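Local coordinates for envelope polyprotein (Puumala orthohantavirus, PDB 5FXU) that forms, as the Gn ectodomain, part of the antigenic glycoprotein surface of the hantavirus and probably serves with its partner glycoprotein in host-cell entry, at residues A[196-201]-A[227-232]; A[191-196]-A[343-348]. All coordinates share one frame; numbering follows the deposited sequence.

Contact 1: residues A[196-201]-A[227-232]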
ATOM      1  N   ILE A 196      -2.682   8.107   0.771  1.00 29.23           N
ATOM      2  CA  ILE A 196      -2.195   9.484   0.660  1.00 30.02           C
ATOM      3  C   ILE A 196      -2.957  10.350   1.659  1.00 32.04           C
ATOM      4  O   ILE A 196      -4.197  10.377   1.628  1.00 32.15           O
ATOM      5  CB  ILE A 196      -2.463  10.033  -0.751  1.00 30.89           C
ATOM      6  CG1 ILE A 196      -1.969   9.086  -1.869  1.00 30.38           C
ATOM      7  CG2 ILE A 196      -1.897  11.433  -0.912  1.00 31.74           C
ATOM      8  CD1 ILE A 196      -0.514   8.741  -1.816  1.00 30.92           C
ATOM      9  N   ALA A 197      -2.246  11.063   2.527  1.00 33.34           N
ATOM     10  CA  ALA A 197      -2.854  12.043   3.424  1.00 35.49           C
ATOM     11  C   ALA A 197      -3.086  13.368   2.707  1.00 38.66           C
ATOM     12  O   ALA A 197      -2.156  13.966   2.155  1.00 38.47           O
ATOM     13  CB  ALA A 197      -1.965  12.275   4.613  1.00 36.49           C
ATOM     14  N   LYS A 198      -4.332  13.823   2.731  1.00 42.50           N
ATOM     15  CA  LYS A 198      -4.739  15.037   2.053  1.00 46.54           C
ATOM     16  C   LYS A 198      -5.965  15.646   2.744  1.00 48.57           C
ATOM     17  O   LYS A 198      -7.063  15.089   2.727  1.00 48.17           O
ATOM     18  CB  LYS A 198      -5.023  14.744   0.574  1.00 48.71           C
ATOM     19  CG  LYS A 198      -5.474  15.933  -0.272  1.00 51.94           C
ATOM     20  CD  LYS A 198      -4.383  16.991  -0.357  1.00 55.80           C
ATOM     21  CE  LYS A 198      -4.752  18.178  -1.250  1.00 58.54           C
ATOM     22  NZ  LYS A 198      -5.842  19.077  -0.785  1.00 60.46           N
ATOM     23  N   LYS A 199      -5.757  16.817   3.325  1.00 53.27           N
ATOM     24  CA  LYS A 199      -6.781  17.561   4.054  1.00 56.93           C
ATOM     25  C   LYS A 199      -7.470  18.602   3.147  1.00 58.69           C
ATOM     26  O   LYS A 199      -6.848  19.097   2.204  1.00 59.12           O
ATOM     27  CB  LYS A 199      -6.100  18.275   5.221  1.00 59.51           C
ATOM     28  CG  LYS A 199      -6.691  17.961   6.565  1.00 61.17           C
ATOM     29  CD  LYS A 199      -5.835  18.485   7.700  1.00 63.45           C
ATOM     30  CE  LYS A 199      -6.717  19.062   8.783  1.00 66.22           C
ATOM     31  NZ  LYS A 199      -5.886  19.433   9.945  1.00 67.78           N
ATOM     32  N   VAL A 200      -8.752  18.883   3.403  1.00 59.71           N
ATOM     33  CA  VAL A 200      -9.410  20.115   2.907  1.00 63.35           C
ATOM     34  C   VAL A 200      -9.884  20.910   4.125  1.00 68.81           C
ATOM     35  O   VAL A 200      -9.986  20.366   5.231  1.00 69.32           O
ATOM     36  CB  VAL A 200     -10.591  19.883   1.909  1.00 61.61           C
ATOM     37  CG1 VAL A 200     -10.082  19.373   0.573  1.00 58.67           C
ATOM     38  CG2 VAL A 200     -11.650  18.933   2.457  1.00 62.44           C
ATOM     39  N   SER A 201     -10.141  22.203   3.937  1.00 75.16           N
ATOM     40  CA  SER A 201     -10.588  23.087   5.042  1.00 78.13           C
ATOM     41  C   SER A 201     -12.012  22.804   5.546  1.00 78.47           C
ATOM     42  O   SER A 201     -12.272  22.898   6.746  1.00 78.81           O
ATOM     43  CB  SER A 201     -10.485  24.552   4.617  1.00 81.12           C
ATOM     44  OG  SER A 201     -10.862  24.704   3.259  1.00 83.53           O
ATOM     45  N   GLN A 227      -8.333  12.298   6.839  1.00 40.50           N
ATOM     46  CA  GLN A 227      -8.549  12.884   5.530  1.00 41.24           C
ATOM     47  C   GLN A 227      -7.475  12.429   4.569  1.00 40.12           C
ATOM     48  O   GLN A 227      -6.279  12.646   4.786  1.00 39.22           O
ATOM     49  CB  GLN A 227      -8.634  14.415   5.594  1.00 42.59           C
ATOM     50  CG  GLN A 227     -10.013  14.896   6.041  1.00 43.43           C
ATOM     51  CD  GLN A 227     -10.204  16.394   5.956  1.00 44.18           C
ATOM     52  OE1 GLN A 227     -10.360  16.958   4.872  1.00 43.67           O
ATOM     53  NE2 GLN A 227     -10.204  17.046   7.106  1.00 45.68           N
ATOM     54  N   GLY A 228      -7.917  11.754   3.514  1.00 38.87           N
ATOM     55  CA  GLY A 228      -7.003  11.222   2.528  1.00 37.29           C
ATOM     56  C   GLY A 228      -7.691  10.337   1.530  1.00 35.71           C
ATOM     57  O   GLY A 228      -8.913  10.345   1.410  1.00 38.16           O
ATOM     58  N   TYR A 229      -6.899   9.588   0.792  1.00 33.42           N
ATOM     59  CA  TYR A 229      -7.425   8.788  -0.299  1.00 32.36           C
ATOM     60  C   TYR A 229      -6.420   7.763  -0.697  1.00 30.15           C
ATOM     61  O   TYR A 229      -5.294   7.817  -0.239  1.00 29.69           O
ATOM     62  CB  TYR A 229      -7.766   9.670  -1.501  1.00 33.31           C
ATOM     63  CG  TYR A 229      -6.630  10.431  -2.114  1.00 33.08           C
ATOM     64  CD1 TYR A 229      -6.279  11.697  -1.650  1.00 34.58           C
ATOM     65  CD2 TYR A 229      -5.944   9.923  -3.209  1.00 32.87           C
ATOM     66  CE1 TYR A 229      -5.225  12.415  -2.239  1.00 34.79           C
ATOM     67  CE2 TYR A 229      -4.905  10.632  -3.806  1.00 32.81           C
ATOM     68  CZ  TYR A 229      -4.560  11.869  -3.314  1.00 34.08           C
ATOM     69  OH  TYR A 229      -3.537  12.542  -3.905  1.00 35.75           O
ATOM     70  N   TYR A 230      -6.833   6.811  -1.528  1.00 28.55           N
ATOM     71  CA  TYR A 230      -5.886   5.849  -2.063  1.00 26.98           C
ATOM     72  C   TYR A 230      -5.629   6.190  -3.538  1.00 27.94           C
ATOM     73  O   TYR A 230      -6.546   6.594  -4.252  1.00 26.60           O
ATOM     74  CB  TYR A 230      -6.387   4.399  -1.899  1.00 25.17           C
ATOM     75  CG  TYR A 230      -6.204   3.807  -0.525  1.00 24.23           C
ATOM     76  CD1 TYR A 230      -4.991   3.214  -0.161  1.00 23.63           C
ATOM     77  CD2 TYR A 230      -7.230   3.787   0.391  1.00 23.60           C
ATOM     78  CE1 TYR A 230      -4.822   2.630   1.077  1.00 23.34           C
ATOM     79  CE2 TYR A 230      -7.067   3.220   1.629  1.00 23.78           C
ATOM     80  CZ  TYR A 230      -5.866   2.639   1.986  1.00 23.44           C
ATOM     81  OH  TYR A 230      -5.715   2.069   3.232  1.00 22.53           O
ATOM     82  N   ILE A 231      -4.379   5.974  -3.968  1.00 28.86           N
ATOM     83  CA  ILE A 231      -4.016   6.029  -5.371  1.00 30.67           C
ATOM     84  C   ILE A 231      -3.518   4.646  -5.740  1.00 30.82           C
ATOM     85  O   ILE A 231      -2.696   4.071  -5.029  1.00 31.19           O
ATOM     86  CB  ILE A 231      -3.031   7.188  -5.647  1.00 32.30           C
ATOM     87  CG1 ILE A 231      -3.063   7.563  -7.107  1.00 34.72           C
ATOM     88  CG2 ILE A 231      -1.615   6.879  -5.165  1.00 32.96           C
ATOM     89  CD1 ILE A 231      -4.283   8.406  -7.482  1.00 36.55           C
ATOM     90  N   CYS A 232      -4.066   4.079  -6.816  1.00 31.56           N
ATOM     91  CA  CYS A 232      -3.884   2.665  -7.133  1.00 31.57           C
ATOM     92  C   CYS A 232      -3.413   2.523  -8.545  1.00 31.31           C
ATOM     93  O   CYS A 232      -3.710   3.365  -9.398  1.00 31.58           O
ATOM     94  CB  CYS A 232      -5.208   1.878  -6.970  1.00 32.96           C
ATOM     95  SG  CYS A 232      -6.001   2.057  -5.340  1.00 35.05           S
TER
HETATM   96  O   HOH W   1     -12.306  19.172   6.401  1.00 50.80           O

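Contact 2: residues A[191-196]-A[343-348]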
ATOM      1  N   VAL A 191      -4.401  -5.190  -8.074  1.00 29.96           N
ATOM      2  CA  VAL A 191      -4.452  -3.768  -7.810  1.00 29.10           C
ATOM      3  C   VAL A 191      -3.544  -3.496  -6.634  1.00 26.93           C
ATOM      4  O   VAL A 191      -3.603  -4.221  -5.638  1.00 26.81           O
ATOM      5  CB  VAL A 191      -5.874  -3.278  -7.497  1.00 30.04           C
ATOM      6  CG1 VAL A 191      -5.905  -1.763  -7.384  1.00 30.70           C
ATOM      7  CG2 VAL A 191      -6.794  -3.603  -8.644  1.00 32.58           C
ATOM      8  N   ARG A 192      -2.698  -2.482  -6.778  1.00 25.55           N
ATOM      9  CA  ARG A 192      -1.825  -1.994  -5.699  1.00 25.44           C
ATOM     10  C   ARG A 192      -2.096  -0.529  -5.411  1.00 24.66           C
ATOM     11  O   ARG A 192      -2.086   0.276  -6.323  1.00 23.75           O
ATOM     12  CB  ARG A 192      -0.346  -2.179  -6.054  1.00 25.74           C
ATOM     13  CG  ARG A 192       0.109  -3.608  -5.895  1.00 26.43           C
ATOM     14  CD  ARG A 192       1.305  -4.101  -6.674  1.00 27.73           C
ATOM     15  NE  ARG A 192       1.180  -4.274  -8.116  1.00 29.41           N
ATOM     16  CZ  ARG A 192       2.090  -4.867  -8.875  1.00 29.46           C
ATOM     17  NH1 ARG A 192       3.198  -5.380  -8.342  1.00 30.16           N
ATOM     18  NH2 ARG A 192       1.878  -4.964 -10.178  1.00 30.97           N
ATOM     19  N   CYS A 193      -2.343  -0.228  -4.137  1.00 24.85           N
ATOM     20  CA  CYS A 193      -2.818   1.066  -3.684  1.00 26.44           C
ATOM     21  C   CYS A 193      -1.977   1.632  -2.550  1.00 26.39           C
ATOM     22  O   CYS A 193      -1.540   0.892  -1.686  1.00 25.91           O
ATOM     23  CB  CYS A 193      -4.246   0.941  -3.144  1.00 28.18           C
ATOM     24  SG  CYS A 193      -5.451   0.327  -4.309  1.00 29.95           S
ATOM     25  N   PHE A 194      -1.804   2.951  -2.559  1.00 26.79           N
ATOM     26  CA  PHE A 194      -0.988   3.675  -1.587  1.00 27.23           C
ATOM     27  C   PHE A 194      -1.853   4.723  -0.933  1.00 27.96           C
ATOM     28  O   PHE A 194      -2.588   5.432  -1.604  1.00 29.01           O
ATOM     29  CB  PHE A 194       0.244   4.283  -2.272  1.00 27.86           C
ATOM     30  CG  PHE A 194       1.024   3.259  -3.036  1.00 28.16           C
ATOM     31  CD1 PHE A 194       0.600   2.856  -4.309  1.00 28.54           C
ATOM     32  CD2 PHE A 194       2.092   2.610  -2.455  1.00 28.11           C
ATOM     33  CE1 PHE A 194       1.266   1.839  -4.988  1.00 29.49           C
ATOM     34  CE2 PHE A 194       2.777   1.610  -3.140  1.00 28.73           C
ATOM     35  CZ  PHE A 194       2.364   1.204  -4.394  1.00 29.09           C
ATOM     36  N   LEU A 195      -1.796   4.773   0.389  1.00 27.98           N
ATOM     37  CA  LEU A 195      -2.552   5.728   1.159  1.00 28.42           C
ATOM     38  C   LEU A 195      -1.905   7.099   1.135  1.00 28.68           C
ATOM     39  O   LEU A 195      -0.738   7.242   1.518  1.00 28.84           O
ATOM     40  CB  LEU A 195      -2.652   5.256   2.617  1.00 28.48           C
ATOM     41  CG  LEU A 195      -3.492   6.149   3.517  1.00 29.50           C
ATOM     42  CD1 LEU A 195      -4.947   6.078   3.140  1.00 29.75           C
ATOM     43  CD2 LEU A 195      -3.356   5.683   4.939  1.00 31.14           C
ATOM     44  N   ILE A 196      -2.682   8.107   0.771  1.00 29.23           N
ATOM     45  CA  ILE A 196      -2.195   9.484   0.660  1.00 30.02           C
ATOM     46  C   ILE A 196      -2.957  10.350   1.659  1.00 32.04           C
ATOM     47  O   ILE A 196      -4.197  10.377   1.628  1.00 32.15           O
ATOM     48  CB  ILE A 196      -2.463  10.033  -0.751  1.00 30.89           C
ATOM     49  CG1 ILE A 196      -1.969   9.086  -1.869  1.00 30.38           C
ATOM     50  CG2 ILE A 196      -1.897  11.433  -0.912  1.00 31.74           C
ATOM     51  CD1 ILE A 196      -0.514   8.741  -1.816  1.00 30.92           C
ATOM     52  N   LEU A 343      -1.241   1.483   5.051  1.00 28.33           N
ATOM     53  CA  LEU A 343      -0.463   2.373   4.183  1.00 30.08           C
ATOM     54  C   LEU A 343      -0.426   1.914   2.736  1.00 28.20           C
ATOM     55  O   LEU A 343      -0.466   2.739   1.822  1.00 28.17           O
ATOM     56  CB  LEU A 343       0.974   2.543   4.694  1.00 33.90           C
ATOM     57  CG  LEU A 343       1.188   3.317   5.979  1.00 38.13           C
ATOM     58  CD1 LEU A 343       2.578   3.943   5.921  1.00 41.92           C
ATOM     59  CD2 LEU A 343       0.146   4.383   6.262  1.00 39.59           C
ATOM     60  N   THR A 344      -0.308   0.607   2.543  1.00 26.68           N
ATOM     61  CA  THR A 344      -0.406  -0.012   1.230  1.00 27.54           C
ATOM     62  C   THR A 344      -1.402  -1.150   1.290  1.00 26.91           C
ATOM     63  O   THR A 344      -1.673  -1.683   2.360  1.00 25.82           O
ATOM     64  CB  THR A 344       0.929  -0.575   0.733  1.00 29.03           C
ATOM     65  OG1 THR A 344       1.277  -1.746   1.489  1.00 31.19           O
ATOM     66  CG2 THR A 344       2.031   0.485   0.838  1.00 29.32           C
ATOM     67  N   TRP A 345      -1.958  -1.489   0.137  1.00 25.98           N
ATOM     68  CA  TRP A 345      -2.998  -2.509   0.038  1.00 26.62           C
ATOM     69  C   TRP A 345      -2.891  -3.170  -1.326  1.00 27.73           C
ATOM     70  O   TRP A 345      -2.847  -2.481  -2.352  1.00 27.44           O
ATOM     71  CB  TRP A 345      -4.393  -1.888   0.202  1.00 26.28           C
ATOM     72  CG  TRP A 345      -5.509  -2.909   0.215  1.00 25.17           C
ATOM     73  CD1 TRP A 345      -6.016  -3.534   1.301  1.00 25.33           C
ATOM     74  CD2 TRP A 345      -6.226  -3.411  -0.912  1.00 24.92           C
ATOM     75  NE1 TRP A 345      -7.019  -4.400   0.931  1.00 26.66           N
ATOM     76  CE2 TRP A 345      -7.166  -4.350  -0.428  1.00 26.18           C
ATOM     77  CE3 TRP A 345      -6.173  -3.157  -2.289  1.00 26.10           C
ATOM     78  CZ2 TRP A 345      -8.056  -5.045  -1.273  1.00 25.96           C
ATOM     79  CZ3 TRP A 345      -7.064  -3.847  -3.144  1.00 26.09           C
ATOM     80  CH2 TRP A 345      -7.991  -4.773  -2.628  1.00 26.30           C
ATOM     81  N   THR A 346      -2.820  -4.495  -1.316  1.00 28.06           N
ATOM     82  CA  THR A 346      -2.695  -5.292  -2.514  1.00 30.56           C
ATOM     83  C   THR A 346      -3.864  -6.274  -2.532  1.00 32.43           C
ATOM     84  O   THR A 346      -4.123  -6.984  -1.553  1.00 33.34           O
ATOM     85  CB  THR A 346      -1.326  -6.019  -2.569  1.00 31.03           C
ATOM     86  OG1 THR A 346      -0.262  -5.046  -2.523  1.00 33.78           O
ATOM     87  CG2 THR A 346      -1.179  -6.804  -3.850  1.00 32.53           C
ATOM     88  N   GLY A 347      -4.590  -6.283  -3.649  1.00 32.96           N
ATOM     89  CA  GLY A 347      -5.694  -7.207  -3.853  1.00 31.60           C
ATOM     90  C   GLY A 347      -6.001  -7.427  -5.315  1.00 31.27           C
ATOM     91  O   GLY A 347      -5.201  -7.097  -6.173  1.00 30.38           O
ATOM     92  N   PHE A 348      -7.156  -8.022  -5.582  1.00 31.40           N
ATOM     93  CA  PHE A 348      -7.559  -8.419  -6.930  1.00 32.66           C
ATOM     94  C   PHE A 348      -8.996  -7.999  -7.191  1.00 33.74           C
ATOM     95  O   PHE A 348      -9.839  -8.106  -6.307  1.00 35.85           O
ATOM     96  CB  PHE A 348      -7.396  -9.922  -7.114  1.00 32.40           C
ATOM     97  CG  PHE A 348      -5.988 -10.393  -6.898  1.00 33.55           C
ATOM     98  CD1 PHE A 348      -5.529 -10.706  -5.622  1.00 34.26           C
ATOM     99  CD2 PHE A 348      -5.103 -10.493  -7.967  1.00 34.51           C
ATOM    100  CE1 PHE A 348      -4.215 -11.131  -5.416  1.00 35.11           C
ATOM    101  CE2 PHE A 348      -3.795 -10.929  -7.770  1.00 33.76           C
ATOM    102  CZ  PHE A 348      -3.345 -11.238  -6.494  1.00 33.95           C
TER

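Contact 1: residues A[196-201]-A[227-232]
Ile-196 and Tyr-229 form an antiparallel hydrogen-bonded pair, with Ile-196 N to Tyr-229 O at 2.8 Å and Tyr-229 N to Ile-196 O at 2.9 Å. A third backbone bond, Lys-198 N to Gln-227 O at 3.1 Å, lies just past the last strand residue, Ala-197. Between this bond and the Ile-196/Tyr-229 pair, Ala-197 faces Gly-228 as a non-hydrogen-bonded pair, the two CA atoms 4.3 Å apart. End to end, the segments run 137° apart, so the chains diverge.

Apolar packing centres on the Tyr-229 ring. Its CG sits between the backbone N and the carbonyl carbon (chi1 61°), which brings the ring back against Ile-196. Ile-196 CB makes a CH-pi contact over one face, 3.9 Å from the ring centroid, while Lys-198 CB comes in at the edge. The phenol oxygen is hydrogen-bonded to Glu-100, which anchors the far end, Tyr-242 stacks on the ring, and Ile-231 CG2 extends the apolar row to Ile-196 CG1.

Side-chain polar bonding takes over where the strand ends. Gln-227 OE1 accepts Val-200 N at 2.9 Å in a nearly straight bond (176°), though from above the amide plane; a water accepts a weak bond from Gln-227 NE2 and donates to Val-200 O. Gln-227 NE2 is also hydrogen-bonded to Asp-317 OD2. These features describe the fraying end of an antiparallel strand pair, prolonged by a side-chain amide standing in for main chain.

Contact 2: residues A[191-196]-A[343-348]
Cys-193 and Trp-345 are paired at the middle of two antiparallel strands, 191-196 and 344-348, whose axes approach to 4.8 Å. Cys-193 N donates to Trp-345 O at 2.9 Å, and Val-191 with Gly-347 forms the next hydrogen-bonded pair. Leu-195 N to Leu-343 O, at 2.8 Å, continues the pairing.

The close packing lies in this backbone seam, where CA-H groups also point at carbonyls, as from Thr-344 CA to Cys-193 O at 3.3 Å. Side chains meet more loosely. Trp-345 CG lies opposite the backbone N (chi1 -176°), the indole turned across that bond (chi2 90°); Cys-193 SG stands obliquely to it, 4.1 Å from Trp-345 CE3. The ring lies forward along its own strand, Gly-347 N 3.5 Å above one face, toward its rim. On the face carrying Arg-192, Phe-194, Thr-344 and Thr-346, Phe-194 CD2 touches Thr-344 CG2 at 3.9 Å, while the Arg-192 guanidinium turns to Ser-23 and Gly-235. Thr-346 and Phe-348 are partly exposed; every other touching residue is buried.

Helix 249-260 packs on the Val-191, Cys-193 and Trp-345 face; strand 228-234 flanks 185-197 on its other edge, and strand 310-313 touches Leu-195 and Leu-343.

Strand 185-197 is common to both contacts: its two edges pair with strand 228-234 in contact 1 and with strand 340-354 in contact 2, which makes it the middle strand of an antiparallel trio. The contact centres lie 13 Å apart, and Ile-196 belongs to both. They are joined directly by, among others, the Cys-193 to Cys-232 disulfide, SG to SG 2.1 Å, and a probable hydrogen bond from Phe-194 N to Ile-231 O at 2.9 Å. The segments follow in the order 191-196, 196-201, 227-232, 343-348, contact 1 falling wholly within the span that contact 2 brackets, so local and distant parts of the Gn head meet on one covalently braced strand.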